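Local coordinates for protein bowman-Birk type bran trypsin inhibitor (Oryza sativa, PDB 2QN5) that probably inhibits trypsin-like serine proteases through the two Bowman-Birk repeats of this piece of a longer bran protein, at residues A[3-8]-A[23-28]; A[7-12]-A[64-69]; A[16-21]-A[57-62]. All coordinates share one frame; numbering follows the deposited sequence.

Contact 1 (A[3-8]-A[23-28]); sequences RPWKCC and WRCNDE
Cys8 and Cys25 mark the nearest approach of the two backbones, with their CA atoms 6.3 Å apart. Residues 3-8 have no regular structure. Residues 23-25 are strand, and the rest of that segment is loop. No hydrogen bond joins the two segments. The link is covalent: Cys8 SG and Cys25 SG form a disulfide with chi3 of 98°. Each sulfur lies anti to its own backbone N.

Trp5 covers this bridge. Its chi1 of 60° puts CG between the backbone N and the carbonyl carbon, turning one face of the indole to CB of Cys8 and of Cys25. Cys25 SG is 4.3 Å from the centroid of the six-membered ring, a sulfur-aromatic contact. Arg3 CG and Pro4 CD back the opposite face. At the ring edge, CH2 of Trp5 is 4.0 Å from Trp23 O. Asp27 OD2 passes 3.8 Å from Cys8 SG, but its hydrogen bond is to Asp9 N.

Strand 22-25 is the middle of a three-stranded antiparallel sheet. Trp23 pairs through its backbone with Tyr58 on one neighbour, and Arg24 with Lys12 on the other.

Contact 2 (A[7-12]-A[64-69]); sequences CCDNIK and GPFCTP
Cys7 and Cys67 form a disulfide cross-link of the first Bowman-Birk repeat, joining its start to its end. The SG atoms are 2.0 Å apart with chi3 of 96°. The chain is also pinned beside the bridge, where Cys8 N donates to Pro65 O at 3.3 Å. This donor lies in the carbonyl plane. Phe66 CA points its hydrogen almost straight at Cys8 O, 3.4 Å from CA to O.

The close part of the contact centres on Asp9. Its CG stands anti to its own carbonyl carbon (chi1 -68°), and the carboxylate takes bonds from Cys67 N and Thr68 OG1. Thr68 N adds a weak third. Asp27 OD2 accepts a hydrogen bond from Asp9 N. Asp9 O faces the edge of the Phe66 ring, 3.6 Å from CE2.

The other side is looser. The Pro65 ring is exposed to solvent. Ile11 CD1 only just meets the Phe66 ring, 4.5 Å from CE2. Arg70 makes a cation-pi contact with Phe66.

The two main bonds to Asp9 OD1 are 3.3 Å from Cys67 N and 3.0 Å from Thr68 OG1. The two donors come from opposite faces of the carboxylate plane.

Contact 3 (A[16-21]-A[57-62]); sequences TKPDPP and IYWGAD
The reactive-site loop of the first repeat rests here on the end of strand 54-59, with the rings of Pro18 and Pro20 and the carbonyl of Pro21 against Trp59 and Gly60. By similarity, the bond between Lys17 and Pro18 is the reactive bond for trypsin.

Trp59 carries most of the contact. Its CG is anti to the backbone N (chi1 -178°), which brings the indole up against Pro18 and Pro20. Pro18 crosses the ring obliquely, with CB 3.6 Å from Trp59 CZ2. The Pro20 and Trp59 side chains cross at about a right angle. Pro20 CG is 3.5 Å from Trp59 CD1 on the five-membered ring.

Pro20 also covers the chain after the strand. Its CG lies 3.4 Å from Gly60 CA, and its CB 3.4 Å from Ala61 N. The peptide bond between Asp19 and Pro20 is cis, so the loop bends sharply just where it meets the strand end.

One backbone bond crosses the contact. Gly60 N donates to Pro21 O at 3.1 Å, but the bond is weak, with an N-H...O angle of 131°. Trp59 CA adds a C-H...O contact to the same oxygen at 3.6 Å. Gly60 O accepts a hydrogen bond from Trp23 NE1. Gly60 N sits above one face of the Tyr58 ring, toward its rim.

Lys17 makes no contact with residues 57-62. Its NZ is hydrogen-bonded to a polar side chain on the chain of another protein. Lys17 and Asp19 also form backbone hydrogen bonds to that chain, and a basic side chain of it makes a cation-pi contact with Trp59. This is consistent with a loop docked into a protease. A lysine at the reactive bond, followed by a cis-proline three residues on, is typical of the Bowman-Birk inhibitory loop.

How the contacts relate
From the N terminus, residues 3-8 come first and serve two contacts, since Cys7 and Cys8 belong to contact 1 and contact 2. Contact 1 closes the shortest loop, which holds strand 11-13 and the start of strand 22-25. Contact 2 closes nearly the whole first repeat, returning its last residues to its start. Contact 3 lies nested inside that large loop. It crosses contact 1: residues 16-21 lie between 3-8 and 23-28, while 57-62 lie beyond, so the segments alternate. All three reach one antiparallel sheet. Contacts 1 and 2 adjoin at the disulfide end, their centres about 7 Å apart. Contact 3 sits at the reactive-loop end, its centre about 16 Å from that of contact 2.

Contact 1 (A[3-8]-A[23-28])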
ATOM      1  N   ARG A   3       4.313   2.456  18.352  1.00 49.66           N
ATOM      2  CA  ARG A   3       2.902   2.092  18.396  1.00 50.28           C
ATOM      3  C   ARG A   3       2.232   3.040  19.395  1.00 51.25           C
ATOM      4  O   ARG A   3       2.494   2.964  20.590  1.00 50.48           O
ATOM      5  CB  ARG A   3       2.799   0.646  18.867  1.00 49.42           C
ATOM      6  CG  ARG A   3       1.526  -0.085  18.514  1.00 48.59           C
ATOM      7  CD  ARG A   3       1.393  -1.348  19.384  1.00 49.39           C
ATOM      8  NE  ARG A   3       1.946  -2.583  18.818  1.00 48.86           N
ATOM      9  CZ  ARG A   3       3.196  -2.753  18.392  1.00 49.39           C
ATOM     10  NH1 ARG A   3       3.575  -3.932  17.909  1.00 49.73           N
ATOM     11  NH2 ARG A   3       4.068  -1.756  18.428  1.00 49.48           N
ATOM     12  N   PRO A   4       1.370   3.955  18.913  1.00 53.07           N
ATOM     13  CA  PRO A   4       0.673   4.920  19.773  1.00 53.91           C
ATOM     14  C   PRO A   4      -0.390   4.357  20.704  1.00 54.68           C
ATOM     15  O   PRO A   4      -1.314   5.070  21.077  1.00 54.79           O
ATOM     16  CB  PRO A   4       0.077   5.912  18.771  1.00 54.00           C
ATOM     17  CG  PRO A   4      -0.258   5.025  17.616  1.00 52.95           C
ATOM     18  CD  PRO A   4       1.007   4.176  17.501  1.00 52.72           C
ATOM     19  N   TRP A   5      -0.262   3.087  21.074  1.00 55.73           N
ATOM     20  CA  TRP A   5      -1.216   2.448  21.973  1.00 56.35           C
ATOM     21  C   TRP A   5      -0.728   1.068  22.385  1.00 57.17           C
ATOM     22  O   TRP A   5      -0.063   0.378  21.617  1.00 58.49           O
ATOM     23  CB  TRP A   5      -2.579   2.329  21.303  1.00 56.69           C
ATOM     24  CG  TRP A   5      -2.550   1.528  20.059  1.00 58.23           C
ATOM     25  CD1 TRP A   5      -2.350   0.183  19.948  1.00 58.52           C
ATOM     26  CD2 TRP A   5      -2.761   2.014  18.729  1.00 58.95           C
ATOM     27  NE1 TRP A   5      -2.428  -0.203  18.629  1.00 60.11           N
ATOM     28  CE2 TRP A   5      -2.681   0.903  17.860  1.00 59.33           C
ATOM     29  CE3 TRP A   5      -3.013   3.282  18.187  1.00 59.07           C
ATOM     30  CZ2 TRP A   5      -2.847   1.019  16.478  1.00 59.92           C
ATOM     31  CZ3 TRP A   5      -3.178   3.401  16.814  1.00 60.26           C
ATOM     32  CH2 TRP A   5      -3.095   2.272  15.973  1.00 60.11           C
ATOM     33  N   LYS A   6      -1.061   0.669  23.607  1.00 57.76           N
ATOM     34  CA  LYS A   6      -0.653  -0.626  24.121  1.00 57.80           C
ATOM     35  C   LYS A   6      -1.503  -1.761  23.557  1.00 57.18           C
ATOM     36  O   LYS A   6      -0.977  -2.781  23.136  1.00 57.73           O
ATOM     37  CB  LYS A   6      -0.700  -0.622  25.652  1.00 58.08           C
ATOM     38  CG  LYS A   6       0.501   0.052  26.325  1.00 58.13           C
ATOM     39  CD  LYS A   6       0.474   1.570  26.163  1.00 59.43           C
ATOM     40  CE  LYS A   6       1.750   2.213  26.695  1.00 59.60           C
ATOM     41  NZ  LYS A   6       2.957   1.727  25.982  1.00 59.85           N
ATOM     42  N   CYS A   7      -2.814  -1.602  23.547  1.00 57.36           N
ATOM     43  CA  CYS A   7      -3.664  -2.641  22.992  1.00 58.33           C
ATOM     44  C   CYS A   7      -4.722  -1.944  22.146  1.00 57.95           C
ATOM     45  O   CYS A   7      -4.841  -0.726  22.193  1.00 56.63           O
ATOM     46  CB  CYS A   7      -4.331  -3.456  24.111  1.00 58.87           C
ATOM     47  SG  CYS A   7      -5.631  -2.554  25.007  1.00 61.13           S
ATOM     48  N   CYS A   8      -5.463  -2.701  21.347  1.00 59.49           N
ATOM     49  CA  CYS A   8      -6.525  -2.108  20.537  1.00 62.67           C
ATOM     50  C   CYS A   8      -7.406  -3.227  20.013  1.00 65.06           C
ATOM     51  O   CYS A   8      -6.903  -4.278  19.618  1.00 64.55           O
ATOM     52  CB  CYS A   8      -5.965  -1.271  19.366  1.00 61.72           C
ATOM     53  SG  CYS A   8      -7.267  -0.400  18.420  1.00 60.58           S
ATOM     54  N   TRP A  23      -1.855   1.209   9.974  1.00 54.32           N
ATOM     55  CA  TRP A  23      -3.144   1.031  10.622  1.00 54.23           C
ATOM     56  C   TRP A  23      -3.549   2.163  11.570  1.00 56.11           C
ATOM     57  O   TRP A  23      -2.717   2.954  12.030  1.00 56.32           O
ATOM     58  CB  TRP A  23      -3.181  -0.304  11.375  1.00 50.76           C
ATOM     59  CG  TRP A  23      -2.197  -1.331  10.911  1.00 48.28           C
ATOM     60  CD1 TRP A  23      -0.836  -1.216  10.906  1.00 47.75           C
ATOM     61  CD2 TRP A  23      -2.486  -2.678  10.507  1.00 47.50           C
ATOM     62  NE1 TRP A  23      -0.258  -2.411  10.541  1.00 47.36           N
ATOM     63  CE2 TRP A  23      -1.247  -3.325  10.289  1.00 46.93           C
ATOM     64  CE3 TRP A  23      -3.667  -3.405  10.320  1.00 46.27           C
ATOM     65  CZ2 TRP A  23      -1.157  -4.664   9.893  1.00 44.68           C
ATOM     66  CZ3 TRP A  23      -3.575  -4.741   9.926  1.00 46.35           C
ATOM     67  CH2 TRP A  23      -2.327  -5.355   9.718  1.00 45.08           C
ATOM     68  N   ARG A  24      -4.847   2.222  11.846  1.00 58.07           N
ATOM     69  CA  ARG A  24      -5.422   3.212  12.743  1.00 59.53           C
ATOM     70  C   ARG A  24      -6.167   2.468  13.861  1.00 59.38           C
ATOM     71  O   ARG A  24      -6.630   1.343  13.660  1.00 58.39           O
ATOM     72  CB  ARG A  24      -6.376   4.114  11.954  1.00 61.36           C
ATOM     73  CG  ARG A  24      -7.039   5.199  12.766  1.00 64.58           C
ATOM     74  CD  ARG A  24      -7.738   6.199  11.865  1.00 66.50           C
ATOM     75  NE  ARG A  24      -6.821   6.787  10.883  1.00 68.25           N
ATOM     76  CZ  ARG A  24      -7.050   7.923  10.225  1.00 68.39           C
ATOM     77  NH1 ARG A  24      -8.167   8.608  10.453  1.00 68.42           N
ATOM     78  NH2 ARG A  24      -6.175   8.365   9.327  1.00 67.17           N
ATOM     79  N   CYS A  25      -6.258   3.077  15.041  1.00 60.12           N
ATOM     80  CA  CYS A  25      -6.969   2.437  16.148  1.00 61.12           C
ATOM     81  C   CYS A  25      -8.189   3.227  16.576  1.00 62.94           C
ATOM     82  O   CYS A  25      -8.104   4.416  16.866  1.00 62.14           O
ATOM     83  CB  CYS A  25      -6.063   2.226  17.363  1.00 60.85           C
ATOM     84  SG  CYS A  25      -6.998   1.589  18.783  1.00 59.45           S
ATOM     85  N   ASN A  26      -9.329   2.550  16.608  1.00 65.34           N
ATOM     86  CA  ASN A  26     -10.579   3.183  16.995  1.00 68.11           C
ATOM     87  C   ASN A  26     -10.726   3.256  18.518  1.00 68.91           C
ATOM     88  O   ASN A  26     -10.432   4.280  19.131  1.00 69.37           O
ATOM     89  CB  ASN A  26     -11.763   2.415  16.395  1.00 70.69           C
ATOM     90  CG  ASN A  26     -11.811   2.489  14.871  1.00 72.93           C
ATOM     91  OD1 ASN A  26     -12.643   1.830  14.239  1.00 75.57           O
ATOM     92  ND2 ASN A  26     -10.931   3.296  14.276  1.00 72.83           N
ATOM     93  N   ASP A  27     -11.169   2.158  19.121  1.00 69.22           N
ATOM     94  CA  ASP A  27     -11.375   2.091  20.557  1.00 70.98           C
ATOM     95  C   ASP A  27     -12.102   3.304  21.143  1.00 71.22           C
ATOM     96  O   ASP A  27     -11.765   4.456  20.853  1.00 69.89           O
ATOM     97  CB  ASP A  27     -10.043   1.898  21.282  1.00 72.64           C
ATOM     98  CG  ASP A  27      -9.749   0.438  21.582  1.00 74.31           C
ATOM     99  OD1 ASP A  27      -9.015   0.167  22.564  1.00 75.28           O
ATOM    100  OD2 ASP A  27     -10.247  -0.433  20.832  1.00 75.15           O
ATOM    101  N   GLU A  28     -13.097   3.019  21.985  1.00 71.77           N
ATOM    102  CA  GLU A  28     -13.901   4.039  22.655  1.00 73.11           C
ATOM    103  C   GLU A  28     -12.987   5.029  23.411  1.00 72.49           C
ATOM    104  O   GLU A  28     -12.929   6.217  23.075  1.00 72.19           O
ATOM    105  CB  GLU A  28     -14.878   3.360  23.630  1.00 75.50           C
ATOM    106  CG  GLU A  28     -15.351   1.940  23.231  1.00 79.12           C
ATOM    107  CD  GLU A  28     -16.039   1.865  21.862  1.00 80.48           C
ATOM    108  OE1 GLU A  28     -16.908   2.722  21.570  1.00 79.16           O
ATOM    109  OE2 GLU A  28     -15.721   0.935  21.082  1.00 81.53           O
TER

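Contact 2 (A[7-12]-A[64-69])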
ATOM      1  N   CYS A   7      -2.814  -1.602  23.547  1.00 57.36           N
ATOM      2  CA  CYS A   7      -3.664  -2.641  22.992  1.00 58.33           C
ATOM      3  C   CYS A   7      -4.722  -1.944  22.146  1.00 57.95           C
ATOM      4  O   CYS A   7      -4.841  -0.726  22.193  1.00 56.63           O
ATOM      5  CB  CYS A   7      -4.331  -3.456  24.111  1.00 58.87           C
ATOM      6  SG  CYS A   7      -5.631  -2.554  25.007  1.00 61.13           S
ATOM      7  N   CYS A   8      -5.463  -2.701  21.347  1.00 59.49           N
ATOM      8  CA  CYS A   8      -6.525  -2.108  20.537  1.00 62.67           C
ATOM      9  C   CYS A   8      -7.406  -3.227  20.013  1.00 65.06           C
ATOM     10  O   CYS A   8      -6.903  -4.278  19.618  1.00 64.55           O
ATOM     11  CB  CYS A   8      -5.965  -1.271  19.366  1.00 61.72           C
ATOM     12  SG  CYS A   8      -7.267  -0.400  18.420  1.00 60.58           S
ATOM     13  N   ASP A   9      -8.721  -3.002  20.052  1.00 67.77           N
ATOM     14  CA  ASP A   9      -9.712  -3.982  19.599  1.00 69.53           C
ATOM     15  C   ASP A   9     -10.158  -3.606  18.202  1.00 70.40           C
ATOM     16  O   ASP A   9      -9.879  -4.324  17.237  1.00 70.88           O
ATOM     17  CB  ASP A   9     -10.919  -4.001  20.546  1.00 70.06           C
ATOM     18  CG  ASP A   9     -10.575  -4.555  21.917  1.00 71.96           C
ATOM     19  OD1 ASP A   9     -10.278  -5.765  22.020  1.00 71.58           O
ATOM     20  OD2 ASP A   9     -10.593  -3.780  22.893  1.00 72.77           O
ATOM     21  N   ASN A  10     -10.858  -2.480  18.099  1.00 70.21           N
ATOM     22  CA  ASN A  10     -11.297  -2.007  16.804  1.00 70.06           C
ATOM     23  C   ASN A  10     -10.082  -1.470  16.085  1.00 70.19           C
ATOM     24  O   ASN A  10      -9.743  -0.286  16.200  1.00 70.53           O
ATOM     25  CB  ASN A  10     -12.347  -0.916  16.945  1.00 70.26           C
ATOM     26  CG  ASN A  10     -13.729  -1.479  17.137  1.00 69.85           C
ATOM     27  OD1 ASN A  10     -14.201  -2.266  16.315  1.00 69.63           O
ATOM     28  ND2 ASN A  10     -14.396  -1.084  18.224  1.00 68.01           N
ATOM     29  N   ILE A  11      -9.415  -2.367  15.364  1.00 69.09           N
ATOM     30  CA  ILE A  11      -8.226  -2.015  14.599  1.00 67.93           C
ATOM     31  C   ILE A  11      -8.615  -1.910  13.134  1.00 66.86           C
ATOM     32  O   ILE A  11      -9.059  -2.885  12.529  1.00 66.80           O
ATOM     33  CB  ILE A  11      -7.105  -3.080  14.736  1.00 68.35           C
ATOM     34  CG1 ILE A  11      -6.728  -3.278  16.208  1.00 68.49           C
ATOM     35  CG2 ILE A  11      -5.878  -2.628  13.968  1.00 67.74           C
ATOM     36  CD1 ILE A  11      -5.733  -4.401  16.435  1.00 60.41           C
ATOM     37  N   LYS A  12      -8.466  -0.717  12.574  1.00 65.18           N
ATOM     38  CA  LYS A  12      -8.800  -0.499  11.177  1.00 63.58           C
ATOM     39  C   LYS A  12      -7.528  -0.526  10.351  1.00 62.27           C
ATOM     40  O   LYS A  12      -6.475  -0.105  10.824  1.00 62.35           O
ATOM     41  CB  LYS A  12      -9.508   0.852  10.994  1.00 64.38           C
ATOM     42  CG  LYS A  12      -9.844   1.207   9.538  1.00 64.30           C
ATOM     43  CD  LYS A  12     -10.667   0.106   8.826  1.00 63.95           C
ATOM     44  CE  LYS A  12     -12.041  -0.114   9.470  1.00 62.14           C
ATOM     45  NZ  LYS A  12     -12.900  -1.056   8.700  1.00 60.69           N
ATOM     46  N   GLY A  64      -0.671  -4.643  16.867  1.00 49.15           N
ATOM     47  CA  GLY A  64      -0.901  -4.755  18.292  1.00 51.48           C
ATOM     48  C   GLY A  64      -1.804  -5.896  18.690  1.00 53.40           C
ATOM     49  O   GLY A  64      -2.561  -6.419  17.867  1.00 53.90           O
ATOM     50  N   PRO A  65      -1.746  -6.306  19.966  1.00 54.33           N
ATOM     51  CA  PRO A  65      -2.574  -7.399  20.464  1.00 53.41           C
ATOM     52  C   PRO A  65      -3.911  -6.796  20.769  1.00 54.62           C
ATOM     53  O   PRO A  65      -4.063  -5.574  20.705  1.00 55.48           O
ATOM     54  CB  PRO A  65      -1.846  -7.811  21.723  1.00 52.87           C
ATOM     55  CG  PRO A  65      -1.439  -6.479  22.273  1.00 51.78           C
ATOM     56  CD  PRO A  65      -0.915  -5.751  21.052  1.00 52.59           C
ATOM     57  N   PHE A  66      -4.883  -7.636  21.095  1.00 55.23           N
ATOM     58  CA  PHE A  66      -6.197  -7.120  21.433  1.00 57.12           C
ATOM     59  C   PHE A  66      -6.211  -6.734  22.902  1.00 57.83           C
ATOM     60  O   PHE A  66      -5.299  -7.065  23.658  1.00 57.53           O
ATOM     61  CB  PHE A  66      -7.283  -8.154  21.151  1.00 57.65           C
ATOM     62  CG  PHE A  66      -7.539  -8.372  19.691  1.00 58.74           C
ATOM     63  CD1 PHE A  66      -6.948  -9.432  19.017  1.00 59.47           C
ATOM     64  CD2 PHE A  66      -8.350  -7.492  18.979  1.00 59.49           C
ATOM     65  CE1 PHE A  66      -7.159  -9.613  17.644  1.00 61.44           C
ATOM     66  CE2 PHE A  66      -8.570  -7.660  17.611  1.00 60.56           C
ATOM     67  CZ  PHE A  66      -7.975  -8.721  16.940  1.00 60.88           C
ATOM     68  N   CYS A  67      -7.249  -6.012  23.297  1.00 59.57           N
ATOM     69  CA  CYS A  67      -7.386  -5.585  24.681  1.00 60.79           C
ATOM     70  C   CYS A  67      -8.139  -6.656  25.475  1.00 61.41           C
ATOM     71  O   CYS A  67      -7.941  -6.809  26.680  1.00 61.51           O
ATOM     72  CB  CYS A  67      -8.144  -4.262  24.737  1.00 59.98           C
ATOM     73  SG  CYS A  67      -7.317  -2.857  23.911  1.00 59.20           S
ATOM     74  N   THR A  68      -8.993  -7.397  24.775  1.00 61.52           N
ATOM     75  CA  THR A  68      -9.804  -8.458  25.359  1.00 62.15           C
ATOM     76  C   THR A  68      -9.737  -9.676  24.441  1.00 63.59           C
ATOM     77  O   THR A  68     -10.202  -9.621  23.306  1.00 64.07           O
ATOM     78  CB  THR A  68     -11.268  -8.004  25.482  1.00 62.27           C
ATOM     79  OG1 THR A  68     -11.617  -7.215  24.338  1.00 62.34           O
ATOM     80  CG2 THR A  68     -11.476  -7.184  26.753  1.00 61.73           C
ATOM     81  N   PRO A  69      -9.183 -10.803  24.927  1.00 64.63           N
ATOM     82  CA  PRO A  69      -9.067 -12.018  24.106  1.00 65.30           C
ATOM     83  C   PRO A  69     -10.311 -12.483  23.357  1.00 67.17           C
ATOM     84  O   PRO A  69     -11.431 -12.035  23.606  1.00 66.88           O
ATOM     85  CB  PRO A  69      -8.537 -13.067  25.089  1.00 63.14           C
ATOM     86  CG  PRO A  69      -9.007 -12.576  26.407  1.00 62.81           C
ATOM     87  CD  PRO A  69      -8.807 -11.081  26.322  1.00 63.80           C
TER

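Contact 3 (A[16-21]-A[57-62])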
ATOM      1  N   THR A  16      -4.454   1.883   1.871  1.00 45.65           N
ATOM      2  CA  THR A  16      -3.122   2.107   1.293  1.00 44.90           C
ATOM      3  C   THR A  16      -2.241   0.858   1.131  1.00 43.61           C
ATOM      4  O   THR A  16      -2.426  -0.135   1.818  1.00 41.96           O
ATOM      5  CB  THR A  16      -2.374   3.166   2.104  1.00 45.61           C
ATOM      6  OG1 THR A  16      -2.083   2.660   3.416  1.00 50.13           O
ATOM      7  CG2 THR A  16      -3.233   4.409   2.227  1.00 44.10           C
ATOM      8  N   LYS A  17      -1.267   0.928   0.232  1.00 41.84           N
ATOM      9  CA  LYS A  17      -0.439  -0.229  -0.069  1.00 42.36           C
ATOM     10  C   LYS A  17       1.067  -0.222   0.229  1.00 42.89           C
ATOM     11  O   LYS A  17       1.866  -0.653  -0.587  1.00 42.24           O
ATOM     12  CB  LYS A  17      -0.634  -0.607  -1.543  1.00 43.34           C
ATOM     13  CG  LYS A  17      -2.080  -0.772  -1.983  1.00 44.61           C
ATOM     14  CD  LYS A  17      -2.201  -0.820  -3.513  1.00 45.38           C
ATOM     15  CE  LYS A  17      -3.648  -1.080  -3.991  1.00 46.06           C
ATOM     16  NZ  LYS A  17      -3.820  -0.947  -5.485  1.00 45.66           N
ATOM     17  N   PRO A  18       1.482   0.296   1.380  1.00 42.81           N
ATOM     18  CA  PRO A  18       2.927   0.228   1.567  1.00 42.16           C
ATOM     19  C   PRO A  18       3.215  -1.141   2.177  1.00 42.38           C
ATOM     20  O   PRO A  18       2.318  -1.987   2.252  1.00 39.38           O
ATOM     21  CB  PRO A  18       3.191   1.355   2.552  1.00 42.92           C
ATOM     22  CG  PRO A  18       1.962   1.321   3.403  1.00 43.39           C
ATOM     23  CD  PRO A  18       0.871   1.206   2.360  1.00 44.55           C
ATOM     24  N   ASP A  19       4.463  -1.365   2.585  1.00 43.88           N
ATOM     25  CA  ASP A  19       4.843  -2.610   3.244  1.00 44.91           C
ATOM     26  C   ASP A  19       5.781  -2.247   4.371  1.00 46.50           C
ATOM     27  O   ASP A  19       6.879  -1.766   4.114  1.00 47.39           O
ATOM     28  CB  ASP A  19       5.583  -3.558   2.315  1.00 44.80           C
ATOM     29  CG  ASP A  19       5.864  -4.902   2.982  1.00 47.97           C
ATOM     30  OD1 ASP A  19       6.797  -5.628   2.565  1.00 46.48           O
ATOM     31  OD2 ASP A  19       5.126  -5.232   3.932  1.00 50.44           O
ATOM     32  N   PRO A  20       5.383  -2.486   5.633  1.00 46.64           N
ATOM     33  CA  PRO A  20       4.156  -3.077   6.177  1.00 45.97           C
ATOM     34  C   PRO A  20       2.935  -2.161   6.134  1.00 46.44           C
ATOM     35  O   PRO A  20       3.046  -0.972   5.834  1.00 47.01           O
ATOM     36  CB  PRO A  20       4.551  -3.385   7.605  1.00 46.33           C
ATOM     37  CG  PRO A  20       5.339  -2.198   7.932  1.00 46.75           C
ATOM     38  CD  PRO A  20       6.261  -2.092   6.744  1.00 46.83           C
ATOM     39  N   PRO A  21       1.752  -2.706   6.448  1.00 46.54           N
ATOM     40  CA  PRO A  21       0.525  -1.916   6.438  1.00 46.40           C
ATOM     41  C   PRO A  21       0.571  -0.741   7.394  1.00 48.72           C
ATOM     42  O   PRO A  21       1.417  -0.680   8.275  1.00 49.33           O
ATOM     43  CB  PRO A  21      -0.541  -2.938   6.822  1.00 45.40           C
ATOM     44  CG  PRO A  21      -0.021  -4.175   6.223  1.00 45.71           C
ATOM     45  CD  PRO A  21       1.439  -4.132   6.609  1.00 45.96           C
ATOM     46  N   ILE A  57      -1.581   7.239  13.136  1.00 54.24           N
ATOM     47  CA  ILE A  57      -1.452   6.021  12.357  1.00 50.60           C
ATOM     48  C   ILE A  57      -0.130   5.346  12.615  1.00 49.28           C
ATOM     49  O   ILE A  57       0.927   5.969  12.483  1.00 49.67           O
ATOM     50  CB  ILE A  57      -1.550   6.268  10.844  1.00 48.31           C
ATOM     51  CG1 ILE A  57      -2.877   6.942  10.505  1.00 48.91           C
ATOM     52  CG2 ILE A  57      -1.456   4.933  10.108  1.00 49.16           C
ATOM     53  CD1 ILE A  57      -2.996   7.372   9.053  1.00 60.41           C
ATOM     54  N   TYR A  58      -0.208   4.074  13.000  1.00 46.69           N
ATOM     55  CA  TYR A  58       0.965   3.251  13.252  1.00 44.63           C
ATOM     56  C   TYR A  58       1.229   2.558  11.933  1.00 46.33           C
ATOM     57  O   TYR A  58       0.291   2.131  11.259  1.00 46.52           O
ATOM     58  CB  TYR A  58       0.673   2.196  14.308  1.00 40.60           C
ATOM     59  CG  TYR A  58       1.745   1.157  14.443  1.00 37.09           C
ATOM     60  CD1 TYR A  58       2.995   1.477  14.945  1.00 36.98           C
ATOM     61  CD2 TYR A  58       1.505  -0.153  14.081  1.00 36.43           C
ATOM     62  CE1 TYR A  58       3.981   0.506  15.086  1.00 37.17           C
ATOM     63  CE2 TYR A  58       2.480  -1.131  14.215  1.00 37.53           C
ATOM     64  CZ  TYR A  58       3.707  -0.796  14.715  1.00 38.18           C
ATOM     65  OH  TYR A  58       4.667  -1.764  14.827  1.00 39.20           O
ATOM     66  N   TRP A  59       2.501   2.457  11.568  1.00 45.95           N
ATOM     67  CA  TRP A  59       2.902   1.822  10.329  1.00 45.82           C
ATOM     68  C   TRP A  59       3.831   0.689  10.713  1.00 46.68           C
ATOM     69  O   TRP A  59       4.977   0.930  11.063  1.00 48.32           O
ATOM     70  CB  TRP A  59       3.636   2.841   9.477  1.00 46.71           C
ATOM     71  CG  TRP A  59       4.078   2.369   8.135  1.00 47.66           C
ATOM     72  CD1 TRP A  59       4.103   1.084   7.665  1.00 48.20           C
ATOM     73  CD2 TRP A  59       4.615   3.190   7.088  1.00 48.84           C
ATOM     74  NE1 TRP A  59       4.626   1.058   6.387  1.00 48.82           N
ATOM     75  CE2 TRP A  59       4.947   2.339   6.014  1.00 48.86           C
ATOM     76  CE3 TRP A  59       4.848   4.566   6.956  1.00 48.19           C
ATOM     77  CZ2 TRP A  59       5.499   2.824   4.827  1.00 47.57           C
ATOM     78  CZ3 TRP A  59       5.393   5.039   5.783  1.00 46.70           C
ATOM     79  CH2 TRP A  59       5.713   4.175   4.734  1.00 46.02           C
ATOM     80  N   GLY A  60       3.343  -0.543  10.668  1.00 45.65           N
ATOM     81  CA  GLY A  60       4.194  -1.653  11.033  1.00 42.69           C
ATOM     82  C   GLY A  60       3.564  -3.002  10.787  1.00 43.06           C
ATOM     83  O   GLY A  60       2.379  -3.105  10.476  1.00 42.44           O
ATOM     84  N   ALA A  61       4.376  -4.044  10.932  1.00 41.84           N
ATOM     85  CA  ALA A  61       3.920  -5.404  10.733  1.00 41.50           C
ATOM     86  C   ALA A  61       2.772  -5.749  11.658  1.00 43.97           C
ATOM     87  O   ALA A  61       1.708  -6.129  11.197  1.00 45.80           O
ATOM     88  CB  ALA A  61       5.047  -6.352  10.967  1.00 39.49           C
ATOM     89  N   ASP A  62       2.994  -5.603  12.964  1.00 45.69           N
ATOM     90  CA  ASP A  62       2.001  -5.929  13.983  1.00 46.94           C
ATOM     91  C   ASP A  62       1.185  -4.734  14.468  1.00 48.19           C
ATOM     92  O   ASP A  62       1.738  -3.799  15.045  1.00 48.36           O
ATOM     93  CB  ASP A  62       2.715  -6.574  15.175  1.00 50.08           C
ATOM     94  CG  ASP A  62       1.758  -7.040  16.268  1.00 53.72           C
ATOM     95  OD1 ASP A  62       2.210  -7.787  17.168  1.00 54.24           O
ATOM     96  OD2 ASP A  62       0.565  -6.661  16.234  1.00 55.78           O
TER